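Local structure of glycosyl hydrolases family 31 family protein (Aspergillus niger, 6DRU) at residues G151-K162 / V497-T508; W512-F520 / Y537-T548. The protein hydrolyses xyloglucan oligosaccharides as a family 31 glycosidase, releasing alpha-xylose from the glucose at their non-reducing end. All coordinates share one frame; numbering follows the deposited sequence.

Contact 1: G151-K162 / V497-T508; sequences GTGTQQDHMINK and VQVASGLSAAAT. With NAG (2-acetamido-2-deoxy-beta-D-glucopyranose), chain E.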
loop_
_atom_site.group_PDB
_atom_site.type_symbol
_atom_site.label_atom_id
_atom_site.label_comp_id
_atom_site.label_asym_id
_atom_site.label_seq_id
_atom_site.Cartn_x
_atom_site.Cartn_y
_atom_site.Cartn_z
ATOM N N GLY A 151 -5.385 0.435 -34.321
ATOM C CA GLY A 151 -4.439 1.301 -33.644
ATOM C C GLY A 151 -3.830 0.681 -32.405
ATOM O O GLY A 151 -3.240 -0.403 -32.470
ATOM N N THR A 152 -3.966 1.373 -31.271
ATOM C CA THR A 152 -3.476 0.935 -29.962
ATOM C C THR A 152 -1.951 0.837 -29.896
ATOM O O THR A 152 -1.409 0.179 -29.001
ATOM C CB THR A 152 -4.105 -0.401 -29.537
ATOM O OG1 THR A 152 -3.533 -1.473 -30.300
ATOM C CG2 THR A 152 -5.614 -0.381 -29.748
ATOM N N GLY A 153 -1.241 1.483 -30.813
ATOM C CA GLY A 153 0.209 1.427 -30.816
ATOM C C GLY A 153 0.750 0.285 -31.656
ATOM O O GLY A 153 0.097 -0.233 -32.566
ATOM N N THR A 154 1.973 -0.118 -31.327
ATOM C CA THR A 154 2.679 -1.160 -32.058
ATOM C C THR A 154 2.834 -2.412 -31.205
ATOM O O THR A 154 2.935 -2.344 -29.976
ATOM C CB THR A 154 4.058 -0.676 -32.512
ATOM O OG1 THR A 154 4.858 -0.359 -31.365
ATOM C CG2 THR A 154 3.922 0.557 -33.386
ATOM N N GLN A 155 2.879 -3.557 -31.881
ATOM C CA GLN A 155 2.941 -4.867 -31.248
ATOM C C GLN A 155 3.120 -5.910 -32.342
ATOM O O GLN A 155 2.619 -5.741 -33.458
ATOM C CB GLN A 155 1.672 -5.149 -30.432
ATOM C CG GLN A 155 1.601 -6.532 -29.810
ATOM C CD GLN A 155 0.316 -6.755 -29.041
ATOM O OE1 GLN A 155 -0.593 -5.925 -29.079
ATOM N NE2 GLN A 155 0.233 -7.877 -28.336
ATOM N N GLN A 156 3.845 -6.984 -32.021
ATOM C CA GLN A 156 4.055 -8.077 -32.973
ATOM C C GLN A 156 2.993 -9.147 -32.734
ATOM O O GLN A 156 3.245 -10.208 -32.159
ATOM C CB GLN A 156 5.464 -8.639 -32.849
ATOM C CG GLN A 156 6.552 -7.604 -33.052
ATOM C CD GLN A 156 7.941 -8.208 -33.091
ATOM O OE1 GLN A 156 8.790 -7.893 -32.258
ATOM N NE2 GLN A 156 8.181 -9.078 -34.066
ATOM N N ASP A 157 1.776 -8.853 -33.196
ATOM C CA ASP A 157 0.655 -9.770 -33.062
ATOM C C ASP A 157 0.092 -10.252 -34.390
ATOM O O ASP A 157 -0.773 -11.136 -34.383
ATOM C CB ASP A 157 -0.480 -9.126 -32.246
ATOM C CG ASP A 157 -0.962 -7.814 -32.842
ATOM O OD1 ASP A 157 -0.376 -7.354 -33.846
ATOM O OD2 ASP A 157 -1.935 -7.243 -32.306
ATOM N N HIS A 158 0.544 -9.698 -35.520
ATOM C CA HIS A 158 0.083 -10.101 -36.850
ATOM C C HIS A 158 -1.403 -9.808 -37.044
ATOM O O HIS A 158 -2.101 -10.531 -37.760
ATOM C CB HIS A 158 0.383 -11.581 -37.114
ATOM C CG HIS A 158 0.613 -11.908 -38.556
ATOM N ND1 HIS A 158 1.334 -13.012 -38.961
ATOM C CD2 HIS A 158 0.220 -11.279 -39.688
ATOM C CE1 HIS A 158 1.375 -13.048 -40.280
ATOM N NE2 HIS A 158 0.706 -12.008 -40.746
ATOM N N MET A 159 -1.897 -8.746 -36.403
ATOM C CA MET A 159 -3.302 -8.369 -36.477
ATOM C C MET A 159 -3.429 -6.864 -36.663
ATOM O O MET A 159 -2.645 -6.093 -36.103
ATOM C CB MET A 159 -4.059 -8.772 -35.204
ATOM C CG MET A 159 -3.836 -10.203 -34.752
ATOM S SD MET A 159 -4.543 -10.525 -33.124
ATOM C CE MET A 159 -6.285 -10.480 -33.520
ATOM N N ILE A 160 -4.414 -6.453 -37.459
ATOM C CA ILE A 160 -4.822 -5.056 -37.511
ATOM C C ILE A 160 -6.157 -4.819 -36.817
ATOM O O ILE A 160 -6.461 -3.664 -36.479
ATOM C CB ILE A 160 -4.871 -4.525 -38.960
ATOM C CG1 ILE A 160 -5.771 -5.404 -39.828
ATOM C CG2 ILE A 160 -3.469 -4.412 -39.541
ATOM C CD1 ILE A 160 -6.015 -4.834 -41.204
ATOM N N ASN A 161 -6.962 -5.858 -36.604
ATOM C CA ASN A 161 -8.171 -5.771 -35.794
ATOM C C ASN A 161 -7.819 -6.229 -34.383
ATOM O O ASN A 161 -7.580 -7.419 -34.150
ATOM C CB ASN A 161 -9.292 -6.623 -36.386
ATOM C CG ASN A 161 -10.567 -6.566 -35.564
ATOM O OD1 ASN A 161 -10.769 -5.647 -34.770
ATOM N ND2 ASN A 161 -11.433 -7.554 -35.751
ATOM N N LYS A 162 -7.789 -5.286 -33.444
ATOM C CA LYS A 162 -7.389 -5.566 -32.074
ATOM C C LYS A 162 -8.555 -5.992 -31.188
ATOM O O LYS A 162 -8.370 -6.138 -29.976
ATOM C CB LYS A 162 -6.693 -4.344 -31.470
ATOM C CG LYS A 162 -5.468 -3.880 -32.249
ATOM C CD LYS A 162 -4.373 -4.940 -32.256
ATOM C CE LYS A 162 -3.246 -4.578 -33.217
ATOM N NZ LYS A 162 -2.236 -3.672 -32.601
ATOM N N VAL A 497 4.909 -10.396 -40.000
ATOM C CA VAL A 497 4.242 -9.743 -38.877
ATOM C C VAL A 497 4.582 -8.259 -38.788
ATOM O O VAL A 497 3.805 -7.492 -38.205
ATOM C CB VAL A 497 4.558 -10.453 -37.549
ATOM C CG1 VAL A 497 4.339 -11.954 -37.687
ATOM C CG2 VAL A 497 5.966 -10.153 -37.087
ATOM N N GLN A 498 5.723 -7.831 -39.339
ATOM C CA GLN A 498 6.112 -6.428 -39.234
ATOM C C GLN A 498 5.126 -5.514 -39.946
ATOM O O GLN A 498 4.958 -4.356 -39.547
ATOM C CB GLN A 498 7.514 -6.217 -39.806
ATOM C CG GLN A 498 8.609 -6.964 -39.075
ATOM C CD GLN A 498 8.506 -6.813 -37.573
ATOM O OE1 GLN A 498 8.629 -5.712 -37.040
ATOM N NE2 GLN A 498 8.281 -7.922 -36.880
ATOM N N VAL A 499 4.473 -6.009 -41.000
ATOM C CA VAL A 499 3.565 -5.171 -41.780
ATOM C C VAL A 499 2.391 -4.717 -40.920
ATOM O O VAL A 499 2.044 -3.531 -40.888
ATOM C CB VAL A 499 3.086 -5.918 -43.037
ATOM C CG1 VAL A 499 2.236 -5.002 -43.904
ATOM C CG2 VAL A 499 4.273 -6.456 -43.815
ATOM N N ALA A 500 1.763 -5.660 -40.209
ATOM C CA ALA A 500 0.601 -5.322 -39.394
ATOM C C ALA A 500 0.960 -4.362 -38.265
ATOM O O ALA A 500 0.119 -3.558 -37.849
ATOM C CB ALA A 500 -0.030 -6.594 -38.829
ATOM N N SER A 501 2.195 -4.430 -37.761
ATOM C CA SER A 501 2.624 -3.497 -36.723
ATOM C C SER A 501 2.681 -2.069 -37.253
ATOM O O SER A 501 2.246 -1.130 -36.575
ATOM C CB SER A 501 3.983 -3.920 -36.163
ATOM O OG SER A 501 4.326 -3.162 -35.016
ATOM N N GLY A 502 3.219 -1.882 -38.460
ATOM C CA GLY A 502 3.259 -0.554 -39.045
ATOM C C GLY A 502 1.890 -0.030 -39.428
ATOM O O GLY A 502 1.667 1.184 -39.439
ATOM N N LEU A 503 0.959 -0.929 -39.755
ATOM C CA LEU A 503 -0.402 -0.497 -40.054
ATOM C C LEU A 503 -1.133 -0.069 -38.788
ATOM O O LEU A 503 -1.940 0.866 -38.816
ATOM C CB LEU A 503 -1.161 -1.613 -40.771
ATOM C CG LEU A 503 -0.557 -2.009 -42.120
ATOM C CD1 LEU A 503 -1.303 -3.185 -42.731
ATOM C CD2 LEU A 503 -0.550 -0.812 -43.057
ATOM N N SER A 504 -0.863 -0.743 -37.668
ATOM C CA SER A 504 -1.444 -0.319 -36.398
ATOM C C SER A 504 -0.883 1.028 -35.960
ATOM O O SER A 504 -1.610 1.856 -35.397
ATOM C CB SER A 504 -1.191 -1.379 -35.325
ATOM O OG SER A 504 -1.836 -2.599 -35.645
ATOM N N ALA A 505 0.407 1.264 -36.210
ATOM C CA ALA A 505 1.003 2.555 -35.882
ATOM C C ALA A 505 0.361 3.680 -36.682
ATOM O O ALA A 505 0.205 4.799 -36.180
ATOM C CB ALA A 505 2.512 2.512 -36.128
ATOM N N ALA A 506 -0.015 3.404 -37.933
ATOM C CA ALA A 506 -0.662 4.425 -38.749
ATOM C C ALA A 506 -2.005 4.830 -38.156
ATOM O O ALA A 506 -2.362 6.015 -38.159
ATOM C CB ALA A 506 -0.829 3.925 -40.183
ATOM N N ALA A 507 -2.766 3.860 -37.642
ATOM C CA ALA A 507 -4.047 4.173 -37.018
ATOM C C ALA A 507 -3.881 4.885 -35.683
ATOM O O ALA A 507 -4.823 5.541 -35.224
ATOM C CB ALA A 507 -4.868 2.897 -36.830
ATOM N N THR A 508 -2.712 4.771 -35.051
ATOM C CA THR A 508 -2.430 5.502 -33.823
ATOM C C THR A 508 -2.018 6.945 -34.090
ATOM O O THR A 508 -2.041 7.766 -33.165
ATOM C CB THR A 508 -1.337 4.779 -33.025
ATOM O OG1 THR A 508 -1.589 3.369 -33.038
ATOM C CG2 THR A 508 -1.303 5.258 -31.577
HETATM C C1 NAG E . -0.664 -15.457 -42.910
HETATM C C2 NAG E . 0.726 -16.057 -42.986
HETATM C C3 NAG E . 0.925 -17.167 -42.022
HETATM C C4 NAG E . 0.485 -16.751 -40.638
HETATM C C5 NAG E . -0.942 -16.259 -40.699
HETATM C C6 NAG E . -1.403 -15.851 -39.315
HETATM C C7 NAG E . 1.958 -15.921 -45.112
HETATM C C8 NAG E . 2.208 -16.421 -46.517
HETATM N N2 NAG E . 0.960 -16.528 -44.306
HETATM O O3 NAG E . 2.281 -17.549 -42.031
HETATM O O4 NAG E . 0.572 -17.846 -39.757
HETATM O O5 NAG E . -0.996 -15.159 -41.575
HETATM O O6 NAG E . -1.848 -14.513 -39.330
HETATM O O7 NAG E . 2.611 -14.995 -44.675
HETATM O O HOH W 1 -4.487 -1.994 -36.415
HETATM O O HOH W 2 1.847 -7.256 -36.068
#
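Gly153 N donates to Thr508 OG1 at 2.9 Å, a direct hydrogen bond from loop 151-162 to helix 497-508 with an N-H...O angle of 148°. The same hydroxyl gives its own proton to Ser504 O one helical turn back, so OG1 is gripped as both donor and acceptor. It is placed for this by chi1 of -43°, which sets it opposite the carbonyl carbon. Ser504 O also takes a CA-H...O contact from Gly151 CA at 3.4 Å, nearly straight at the hydrogen. Gly151 and Gly153 both have positive phi, as glycine readily adopts.

Two waters make the bridging bonds. The first accepts a weak bond from Gly151 N, donates to Ile160 O and pairs with Ser504 OG. The second accepts from His158 N at 2.8 Å and lies within bonding distance of Val497 O and Gln155 O.

Aromatic and apolar contacts lie along the helix. Val497 CA sits over the centre of the His158 imidazole, 4.3 Å from its centroid and only 10° off the normal, a CH-pi contact. O6 of the attached glycan's NAG lies over the opposite face, and a hydrogen bond between NE2 and Gln641 helps to set the ring's rotation. Ile160 CG2 meets Leu503 CB at 3.8 Å, and Thr154 CG2 reaches Ala505 CB at 3.7 Å.

Loop 151-162 continues from the edge strand 149-151 of the N-terminal sheet, whose neighbour, strand 176-183, packs on Ala507 and Thr508. Helix 637-640 covers His158 and Ile160. The loop thereby joins the N-terminal beta-sandwich to helix 492-508 of the TIM barrel, whose Gln498 touches Trp544 and Trp547 of helix 535-548.

Contact 2: W512-F520 / Y537-T548; sequences WWTVDAGGF and YRELYVRWLAWT. With XYS (alpha-D-xylopyranose), chain N.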
loop_
_atom_site.group_PDB
_atom_site.type_symbol
_atom_site.label_atom_id
_atom_site.label_comp_id
_atom_site.label_asym_id
_atom_site.label_seq_id
_atom_site.Cartn_x
_atom_site.Cartn_y
_atom_site.Cartn_z
ATOM N N TRP A 512 5.924 8.292 -39.383
ATOM C CA TRP A 512 7.356 8.043 -39.546
ATOM C C TRP A 512 7.693 6.707 -38.886
ATOM O O TRP A 512 8.147 6.633 -37.742
ATOM C CB TRP A 512 8.177 9.183 -38.954
ATOM C CG TRP A 512 7.903 10.545 -39.546
ATOM C CD1 TRP A 512 6.781 10.950 -40.216
ATOM C CD2 TRP A 512 8.781 11.679 -39.519
ATOM N NE1 TRP A 512 6.905 12.262 -40.601
ATOM C CE2 TRP A 512 8.124 12.733 -40.187
ATOM C CE3 TRP A 512 10.058 11.906 -38.995
ATOM C CZ2 TRP A 512 8.701 13.993 -40.343
ATOM C CZ3 TRP A 512 10.628 13.157 -39.151
ATOM C CH2 TRP A 512 9.949 14.184 -39.819
ATOM N N TRP A 513 7.470 5.629 -39.636
ATOM C CA TRP A 513 7.657 4.273 -39.142
ATOM C C TRP A 513 8.530 3.491 -40.115
ATOM O O TRP A 513 8.499 3.724 -41.326
ATOM C CB TRP A 513 6.310 3.567 -38.952
ATOM C CG TRP A 513 6.417 2.181 -38.405
ATOM C CD1 TRP A 513 6.462 1.818 -37.092
ATOM C CD2 TRP A 513 6.487 0.967 -39.160
ATOM N NE1 TRP A 513 6.555 0.450 -36.980
ATOM C CE2 TRP A 513 6.574 -0.094 -38.238
ATOM C CE3 TRP A 513 6.487 0.677 -40.527
ATOM C CZ2 TRP A 513 6.658 -1.424 -38.639
ATOM C CZ3 TRP A 513 6.571 -0.643 -40.923
ATOM C CH2 TRP A 513 6.650 -1.677 -39.983
ATOM N N THR A 514 9.311 2.559 -39.573
ATOM C CA THR A 514 10.242 1.778 -40.379
ATOM C C THR A 514 10.616 0.508 -39.619
ATOM O O THR A 514 10.145 0.269 -38.505
ATOM C CB THR A 514 11.471 2.617 -40.739
ATOM O OG1 THR A 514 12.513 1.767 -41.237
ATOM C CG2 THR A 514 11.952 3.403 -39.529
ATOM N N VAL A 515 11.472 -0.309 -40.237
ATOM C CA VAL A 515 11.912 -1.584 -39.682
ATOM C C VAL A 515 13.418 -1.715 -39.876
ATOM O O VAL A 515 14.072 -0.848 -40.464
ATOM C CB VAL A 515 11.201 -2.788 -40.334
ATOM C CG1 VAL A 515 9.775 -2.902 -39.859
ATOM C CG2 VAL A 515 11.268 -2.688 -41.851
ATOM N N ASP A 516 13.965 -2.825 -39.384
ATOM C CA ASP A 516 15.327 -3.244 -39.697
ATOM C C ASP A 516 15.268 -4.187 -40.893
ATOM O O ASP A 516 14.729 -5.294 -40.792
ATOM C CB ASP A 516 15.978 -3.928 -38.496
ATOM C CG ASP A 516 16.337 -2.956 -37.395
ATOM O OD1 ASP A 516 16.835 -3.414 -36.344
ATOM O OD2 ASP A 516 16.080 -1.744 -37.561
ATOM N N ALA A 517 15.819 -3.749 -42.025
ATOM C CA ALA A 517 15.819 -4.573 -43.226
ATOM C C ALA A 517 16.599 -5.860 -42.996
ATOM O O ALA A 517 17.817 -5.832 -42.793
ATOM C CB ALA A 517 16.401 -3.801 -44.412
ATOM N N GLY A 518 15.902 -6.993 -43.017
ATOM C CA GLY A 518 16.515 -8.283 -42.800
ATOM C C GLY A 518 16.394 -8.823 -41.394
ATOM O O GLY A 518 16.938 -9.898 -41.115
ATOM N N GLY A 519 15.691 -8.125 -40.504
ATOM C CA GLY A 519 15.631 -8.522 -39.113
ATOM C C GLY A 519 16.851 -8.044 -38.347
ATOM O O GLY A 519 17.796 -7.478 -38.898
ATOM N N PHE A 520 16.825 -8.281 -37.036
ATOM C CA PHE A 520 17.918 -7.877 -36.162
ATOM C C PHE A 520 18.641 -9.070 -35.546
ATOM O O PHE A 520 19.850 -9.225 -35.736
ATOM C CB PHE A 520 17.404 -6.942 -35.060
ATOM C CG PHE A 520 18.448 -6.589 -34.042
ATOM C CD1 PHE A 520 19.455 -5.689 -34.349
ATOM C CD2 PHE A 520 18.439 -7.174 -32.789
ATOM C CE1 PHE A 520 20.425 -5.370 -33.419
ATOM C CE2 PHE A 520 19.405 -6.861 -31.854
ATOM C CZ PHE A 520 20.400 -5.957 -32.170
ATOM N N TYR A 537 19.454 -17.178 -46.267
ATOM C CA TYR A 537 19.227 -15.845 -45.722
ATOM C C TYR A 537 19.402 -14.756 -46.771
ATOM O O TYR A 537 18.763 -13.702 -46.674
ATOM C CB TYR A 537 20.163 -15.574 -44.543
ATOM C CG TYR A 537 19.943 -14.203 -43.952
ATOM C CD1 TYR A 537 18.778 -13.910 -43.256
ATOM C CD2 TYR A 537 20.878 -13.192 -44.124
ATOM C CE1 TYR A 537 18.561 -12.657 -42.727
ATOM C CE2 TYR A 537 20.668 -11.933 -43.599
ATOM C CZ TYR A 537 19.508 -11.673 -42.902
ATOM O OH TYR A 537 19.289 -10.424 -42.376
ATOM N N ARG A 538 20.266 -14.977 -47.763
ATOM C CA ARG A 538 20.381 -14.022 -48.859
ATOM C C ARG A 538 19.040 -13.820 -49.553
ATOM O O ARG A 538 18.704 -12.702 -49.962
ATOM C CB ARG A 538 21.443 -14.488 -49.852
ATOM C CG ARG A 538 22.867 -14.208 -49.412
ATOM C CD ARG A 538 23.853 -15.036 -50.211
ATOM N NE ARG A 538 25.211 -14.515 -50.109
ATOM C CZ ARG A 538 26.258 -15.036 -50.739
ATOM N NH1 ARG A 538 26.102 -16.098 -51.516
ATOM N NH2 ARG A 538 27.460 -14.495 -50.593
ATOM N N GLU A 539 18.259 -14.894 -49.696
ATOM C CA GLU A 539 16.919 -14.766 -50.263
ATOM C C GLU A 539 16.024 -13.927 -49.360
ATOM O O GLU A 539 15.335 -13.011 -49.824
ATOM C CB GLU A 539 16.311 -16.151 -50.484
ATOM C CG GLU A 539 14.917 -16.127 -51.090
ATOM C CD GLU A 539 14.221 -17.471 -51.005
ATOM O OE1 GLU A 539 14.738 -18.365 -50.301
ATOM O OE2 GLU A 539 13.158 -17.635 -51.642
ATOM N N LEU A 540 16.032 -14.223 -48.057
ATOM C CA LEU A 540 15.203 -13.480 -47.113
ATOM C C LEU A 540 15.567 -12.001 -47.090
ATOM O O LEU A 540 14.682 -11.138 -47.070
ATOM C CB LEU A 540 15.332 -14.085 -45.715
ATOM C CG LEU A 540 14.618 -13.343 -44.582
ATOM C CD1 LEU A 540 13.136 -13.165 -44.884
ATOM C CD2 LEU A 540 14.816 -14.073 -43.263
ATOM N N TYR A 541 16.865 -11.686 -47.087
ATOM C CA TYR A 541 17.279 -10.290 -46.998
ATOM C C TYR A 541 16.845 -9.499 -48.225
ATOM O O TYR A 541 16.396 -8.354 -48.105
ATOM C CB TYR A 541 18.793 -10.193 -46.813
ATOM C CG TYR A 541 19.276 -8.763 -46.719
ATOM C CD1 TYR A 541 19.158 -8.050 -45.534
ATOM C CD2 TYR A 541 19.833 -8.120 -47.817
ATOM C CE1 TYR A 541 19.588 -6.741 -45.443
ATOM C CE2 TYR A 541 20.265 -6.811 -47.735
ATOM C CZ TYR A 541 20.140 -6.127 -46.544
ATOM O OH TYR A 541 20.569 -4.823 -46.453
ATOM N N VAL A 542 16.974 -10.088 -49.415
ATOM C CA VAL A 542 16.615 -9.368 -50.634
ATOM C C VAL A 542 15.113 -9.116 -50.681
ATOM O O VAL A 542 14.661 -8.046 -51.106
ATOM C CB VAL A 542 17.112 -10.136 -51.871
ATOM C CG1 VAL A 542 16.524 -9.545 -53.141
ATOM C CG2 VAL A 542 18.632 -10.102 -51.929
ATOM N N ARG A 543 14.315 -10.088 -50.229
ATOM C CA ARG A 543 12.880 -9.857 -50.093
ATOM C C ARG A 543 12.600 -8.746 -49.089
ATOM O O ARG A 543 11.748 -7.881 -49.325
ATOM C CB ARG A 543 12.177 -11.146 -49.667
ATOM C CG ARG A 543 12.238 -12.273 -50.684
ATOM C CD ARG A 543 11.455 -11.930 -51.936
ATOM N NE ARG A 543 11.184 -13.116 -52.741
ATOM C CZ ARG A 543 10.525 -13.099 -53.894
ATOM N NH1 ARG A 543 10.067 -11.954 -54.380
ATOM N NH2 ARG A 543 10.322 -14.227 -54.560
ATOM N N TRP A 544 13.317 -8.753 -47.963
ATOM C CA TRP A 544 13.092 -7.765 -46.913
ATOM C C TRP A 544 13.556 -6.379 -47.350
ATOM O O TRP A 544 12.843 -5.387 -47.166
ATOM C CB TRP A 544 13.812 -8.207 -45.639
ATOM C CG TRP A 544 13.176 -7.754 -44.363
ATOM C CD1 TRP A 544 12.619 -6.536 -44.107
ATOM C CD2 TRP A 544 13.040 -8.518 -43.159
ATOM N NE1 TRP A 544 12.143 -6.494 -42.818
ATOM C CE2 TRP A 544 12.389 -7.700 -42.215
ATOM C CE3 TRP A 544 13.403 -9.817 -42.789
ATOM C CZ2 TRP A 544 12.095 -8.137 -40.927
ATOM C CZ3 TRP A 544 13.112 -10.248 -41.508
ATOM C CH2 TRP A 544 12.463 -9.412 -40.594
ATOM N N LEU A 545 14.761 -6.295 -47.923
ATOM C CA LEU A 545 15.291 -5.012 -48.376
ATOM C C LEU A 545 14.398 -4.388 -49.440
ATOM O O LEU A 545 14.246 -3.162 -49.494
ATOM C CB LEU A 545 16.717 -5.200 -48.902
ATOM C CG LEU A 545 17.610 -3.981 -49.163
ATOM C CD1 LEU A 545 17.346 -3.352 -50.526
ATOM C CD2 LEU A 545 17.444 -2.951 -48.057
ATOM N N ALA A 546 13.801 -5.216 -50.300
ATOM C CA ALA A 546 12.899 -4.698 -51.322
ATOM C C ALA A 546 11.673 -4.044 -50.695
ATOM O O ALA A 546 11.177 -3.027 -51.195
ATOM C CB ALA A 546 12.483 -5.819 -52.274
ATOM N N TRP A 547 11.174 -4.613 -49.594
ATOM C CA TRP A 547 9.993 -4.055 -48.942
ATOM C C TRP A 547 10.285 -2.688 -48.338
ATOM O O TRP A 547 9.437 -1.789 -48.384
ATOM C CB TRP A 547 9.482 -5.016 -47.872
ATOM C CG TRP A 547 8.352 -4.458 -47.064
ATOM C CD1 TRP A 547 7.275 -3.762 -47.531
ATOM C CD2 TRP A 547 8.190 -4.540 -45.643
ATOM N NE1 TRP A 547 6.450 -3.410 -46.490
ATOM C CE2 TRP A 547 6.991 -3.876 -45.320
ATOM C CE3 TRP A 547 8.943 -5.113 -44.614
ATOM C CZ2 TRP A 547 6.527 -3.767 -44.012
ATOM C CZ3 TRP A 547 8.481 -5.005 -43.316
ATOM C CH2 TRP A 547 7.284 -4.339 -43.026
ATOM N N THR A 548 11.479 -2.512 -47.764
ATOM C CA THR A 548 11.816 -1.243 -47.129
ATOM C C THR A 548 11.842 -0.089 -48.122
ATOM O O THR A 548 11.771 1.071 -47.704
ATOM C CB THR A 548 13.166 -1.350 -46.420
ATOM O OG1 THR A 548 14.206 -1.511 -47.394
ATOM C CG2 THR A 548 13.173 -2.541 -45.478
HETATM C C1 XYS N . 19.209 -2.507 -29.270
HETATM C C2 XYS N . 18.634 -1.922 -30.540
HETATM C C3 XYS N . 19.498 -2.337 -31.709
HETATM C C4 XYS N . 20.939 -1.967 -31.434
HETATM C C5 XYS N . 21.349 -2.517 -30.085
HETATM O O1 XYS N . 19.249 -3.910 -29.380
HETATM O O2 XYS N . 17.319 -2.389 -30.724
HETATM O O3 XYS N . 19.059 -1.685 -32.879
HETATM O O4 XYS N . 21.762 -2.519 -32.433
HETATM O O5 XYS N . 20.509 -2.002 -29.075
#
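Gly518 lies flat against Trp544, its N 3.1 Å above the plane of the indole. The same face takes Asp516 O and Gly519 N, each toward the rim, and two CH-pi contacts: Ala517 CA is 4.2 Å from the centroid of the five-membered ring and Gly519 CA 4.0 Å from that of the six-membered ring, both 27° off the normal. Asp516 O is near NE1, but the angle is too poor for a hydrogen bond.

Tyr537 OH donates to Gly518 O at 2.7 Å, the side chain having CG anti to the backbone N, which carries the hydroxyl out to the turn. The carbonyl oxygen lies in the plane of the phenol at its edge, while the donor is tilted 30° from the carbonyl plane; Ser490 bonds the same oxygen. Ala517 O meets the edge of Tyr541 at CE1, and Ala517 CB packs on Thr548 CG2 at 3.6 Å. Further along, Val515 CG2 touches Trp547 CZ3 at 3.9 Å, and Trp547 CH2 comes to the edge of Trp513.

The backbone laid on Trp544 is a type II beta turn, Asp516 to Gly519, closed by Gly519 N to Asp516 O. It follows strand 513-514 of the family 31 TIM barrel, and helix 535-548 packs against that turn.

In the second shell, Thr556 holds the Tyr541 hydroxyl, Tyr577 stacks on its ring, and Tyr643 bonds Trp547 NE1. Arg555 makes a salt bridge with Asp516, whose side chain is about 5 Å from that of Asp487, the probable proton donor. Beyond the turn, Phe520 CE1 approaches O4 of the bound xylose at 3.3 Å.

In the fold
From the N terminus, residues 151-162 come first, leaving the edge strand 149-151 of the N-terminal sheet. Contact 1 closes a long loop of 334 intervening residues, which takes in much of the barrel, when helix 492-508 returns to them. Strand 513-514 follows that helix, and contact 2 then closes a short local loop of 16 residues with helix 535-548. The two are in series, neither nested nor crossed, with centres about 18 Å apart. They meet directly: Gln498 O lies 3.2 Å from Trp513 CH2, and Val499 CG2 3.5 Å from Trp547 CZ2. Helix 492-508 thus packs between the N-terminal loop and the barrel elements of contact 2.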